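Local atomic coordinates of MamA (Candidatus Magnetobacterium bavaricum, PDB entry 3VTX), a protein that belongs to the tetratricopeptide repeat (TPR) family, whose stacked helical hairpins probably serve as a scaffold for contacts with other proteins. Residues 42-46 with 60-64. Residues are numbered along the deposited sequence; the frame is centred on the assembly and turned at random.
Sequences LLKLG and ESLKK
Leu42 and Ser61 have the nearest CA atoms of the two segments, 5.3 Å apart, where the helices run antiparallel. Over residues 42-46 and 60-64 the axes approach to 8.1 Å and run at 155° to each other, a close approach consistent with the small residues Gly46 and Ser61 on the facing sides. With no side chain, Gly46 lets Leu62 come up to its backbone, Gly46 CA lying 4.4 Å from Leu62 CG. The CB of Ser61 rests 3.5 Å from the carbonyl O of Leu42; this oxygen accepts the helical bond from the N of Gly46, and the serine carbon packs against it by van der Waals contact. With OG anti to its own carbonyl carbon (chi1 -70°), the hydroxyl of Ser61 sits beside the backbone N and lays OG against the CD2 methyl of Leu45, a van der Waals contact at 3.4 Å.

The larger side chains close around this narrow centre. Leu42 points at the second helix and spreads its two methyls over it: CD2 lies against the O and OG of Ser61, while CD1 meets CB of Lys64 at 4.0 Å. The lysine thus lends its aliphatic base to the apolar seam, its chain crossing the leucine at about a right angle before its end leads away, which suits a charged residue at an exposed border. Elsewhere, Leu43 starts out away from the partner helix but brings CD1 back to within 4.0 Å of Leu62 CD2. Leu62 also packs on Ile78 and Leu79 of helix 73-85, whereas Leu42 and Leu45 both touch Leu32 of helix 21-34. The buried Leu42, Leu45 and Leu62 thus tie this pair to helices before and after it, as in the antiparallel helical hairpins that stack into a TPR solenoid.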
loop_
_atom_site.group_PDB
_atom_site.type_symbol
_atom_site.label_atom_id
_atom_site.label_comp_id
_atom_site.label_asym_id
_atom_site.label_seq_id
_atom_site.Cartn_x
_atom_site.Cartn_y
_atom_site.Cartn_z
ATOM N N LEU A 42 6.264 -16.879 -4.188
ATOM C CA LEU A 42 6.396 -15.629 -4.942
ATOM C C LEU A 42 5.911 -14.446 -4.125
ATOM O O LEU A 42 6.615 -13.414 -4.054
ATOM C CB LEU A 42 5.698 -15.705 -6.290
ATOM C CG LEU A 42 6.397 -16.490 -7.359
ATOM C CD1 LEU A 42 5.438 -16.817 -8.563
ATOM C CD2 LEU A 42 7.719 -15.854 -7.883
ATOM N N LEU A 43 4.801 -14.590 -3.414
ATOM C CA LEU A 43 4.261 -13.493 -2.619
ATOM C C LEU A 43 5.165 -13.240 -1.417
ATOM O O LEU A 43 5.429 -12.125 -1.058
ATOM C CB LEU A 43 2.836 -13.818 -2.163
ATOM C CG LEU A 43 2.191 -12.704 -1.381
ATOM C CD1 LEU A 43 2.177 -11.346 -2.128
ATOM C CD2 LEU A 43 0.719 -13.169 -1.032
ATOM N N LYS A 44 5.640 -14.295 -0.764
ATOM C CA LYS A 44 6.525 -14.118 0.361
ATOM C C LYS A 44 7.850 -13.493 -0.039
ATOM O O LYS A 44 8.322 -12.593 0.732
ATOM C CB LYS A 44 6.808 -15.451 1.092
ATOM C CG LYS A 44 5.649 -15.882 2.004
ATOM C CD LYS A 44 5.821 -17.370 2.389
ATOM C CE LYS A 44 4.760 -17.748 3.492
ATOM N NZ LYS A 44 5.051 -19.104 3.962
ATOM N N LEU A 45 8.410 -13.891 -1.190
ATOM C CA LEU A 45 9.695 -13.267 -1.650
ATOM C C LEU A 45 9.454 -11.788 -1.958
ATOM O O LEU A 45 10.230 -10.915 -1.599
ATOM C CB LEU A 45 10.296 -14.019 -2.811
ATOM C CG LEU A 45 11.588 -13.523 -3.425
ATOM C CD1 LEU A 45 12.640 -13.446 -2.296
ATOM C CD2 LEU A 45 11.990 -14.351 -4.593
ATOM N N GLY A 46 8.350 -11.498 -2.626
ATOM C CA GLY A 46 7.968 -10.093 -2.880
ATOM C C GLY A 46 7.881 -9.310 -1.586
ATOM O O GLY A 46 8.404 -8.209 -1.476
ATOM N N GLU A 60 9.583 -7.931 -9.447
ATOM C CA GLU A 60 9.949 -9.078 -10.271
ATOM C C GLU A 60 9.152 -10.307 -9.854
ATOM O O GLU A 60 8.622 -11.013 -10.723
ATOM C CB GLU A 60 11.484 -9.365 -10.198
ATOM C CG GLU A 60 12.306 -8.121 -10.678
ATOM C CD GLU A 60 13.852 -8.293 -10.650
ATOM O OE1 GLU A 60 14.345 -9.298 -10.129
ATOM O OE2 GLU A 60 14.600 -7.370 -11.134
ATOM N N SER A 61 9.003 -10.575 -8.547
ATOM C CA SER A 61 8.211 -11.686 -8.048
ATOM C C SER A 61 6.709 -11.456 -8.143
ATOM O O SER A 61 5.964 -12.365 -8.417
ATOM C CB SER A 61 8.539 -12.125 -6.624
ATOM O OG SER A 61 9.808 -12.748 -6.619
ATOM N N LEU A 62 6.267 -10.260 -7.817
ATOM C CA LEU A 62 4.848 -9.952 -7.793
ATOM C C LEU A 62 4.323 -9.988 -9.255
ATOM O O LEU A 62 3.154 -10.387 -9.469
ATOM C CB LEU A 62 4.617 -8.548 -7.199
ATOM C CG LEU A 62 4.947 -8.485 -5.695
ATOM C CD1 LEU A 62 5.137 -6.997 -5.221
ATOM C CD2 LEU A 62 3.830 -9.105 -4.950
ATOM N N LYS A 63 5.089 -9.554 -10.261
ATOM C CA LYS A 63 4.681 -9.684 -11.675
ATOM C C LYS A 63 4.405 -11.160 -12.050
ATOM O O LYS A 63 3.366 -11.479 -12.706
ATOM C CB LYS A 63 5.690 -9.059 -12.692
ATOM C CG LYS A 63 5.567 -7.506 -12.738
ATOM C CD LYS A 63 6.718 -6.967 -13.599
ATOM C CE LYS A 63 6.634 -5.463 -13.933
ATOM N NZ LYS A 63 7.935 -5.115 -14.781
ATOM N N LYS A 64 5.306 -12.038 -11.641
ATOM C CA LYS A 64 5.172 -13.492 -11.891
ATOM C C LYS A 64 3.961 -14.053 -11.140
ATOM O O LYS A 64 3.186 -14.821 -11.718
ATOM C CB LYS A 64 6.412 -14.252 -11.489
ATOM C CG LYS A 64 7.603 -13.933 -12.314
ATOM C CD LYS A 64 8.806 -14.667 -11.696
ATOM C CE LYS A 64 10.183 -14.298 -12.285
ATOM N NZ LYS A 64 10.044 -14.148 -13.748
#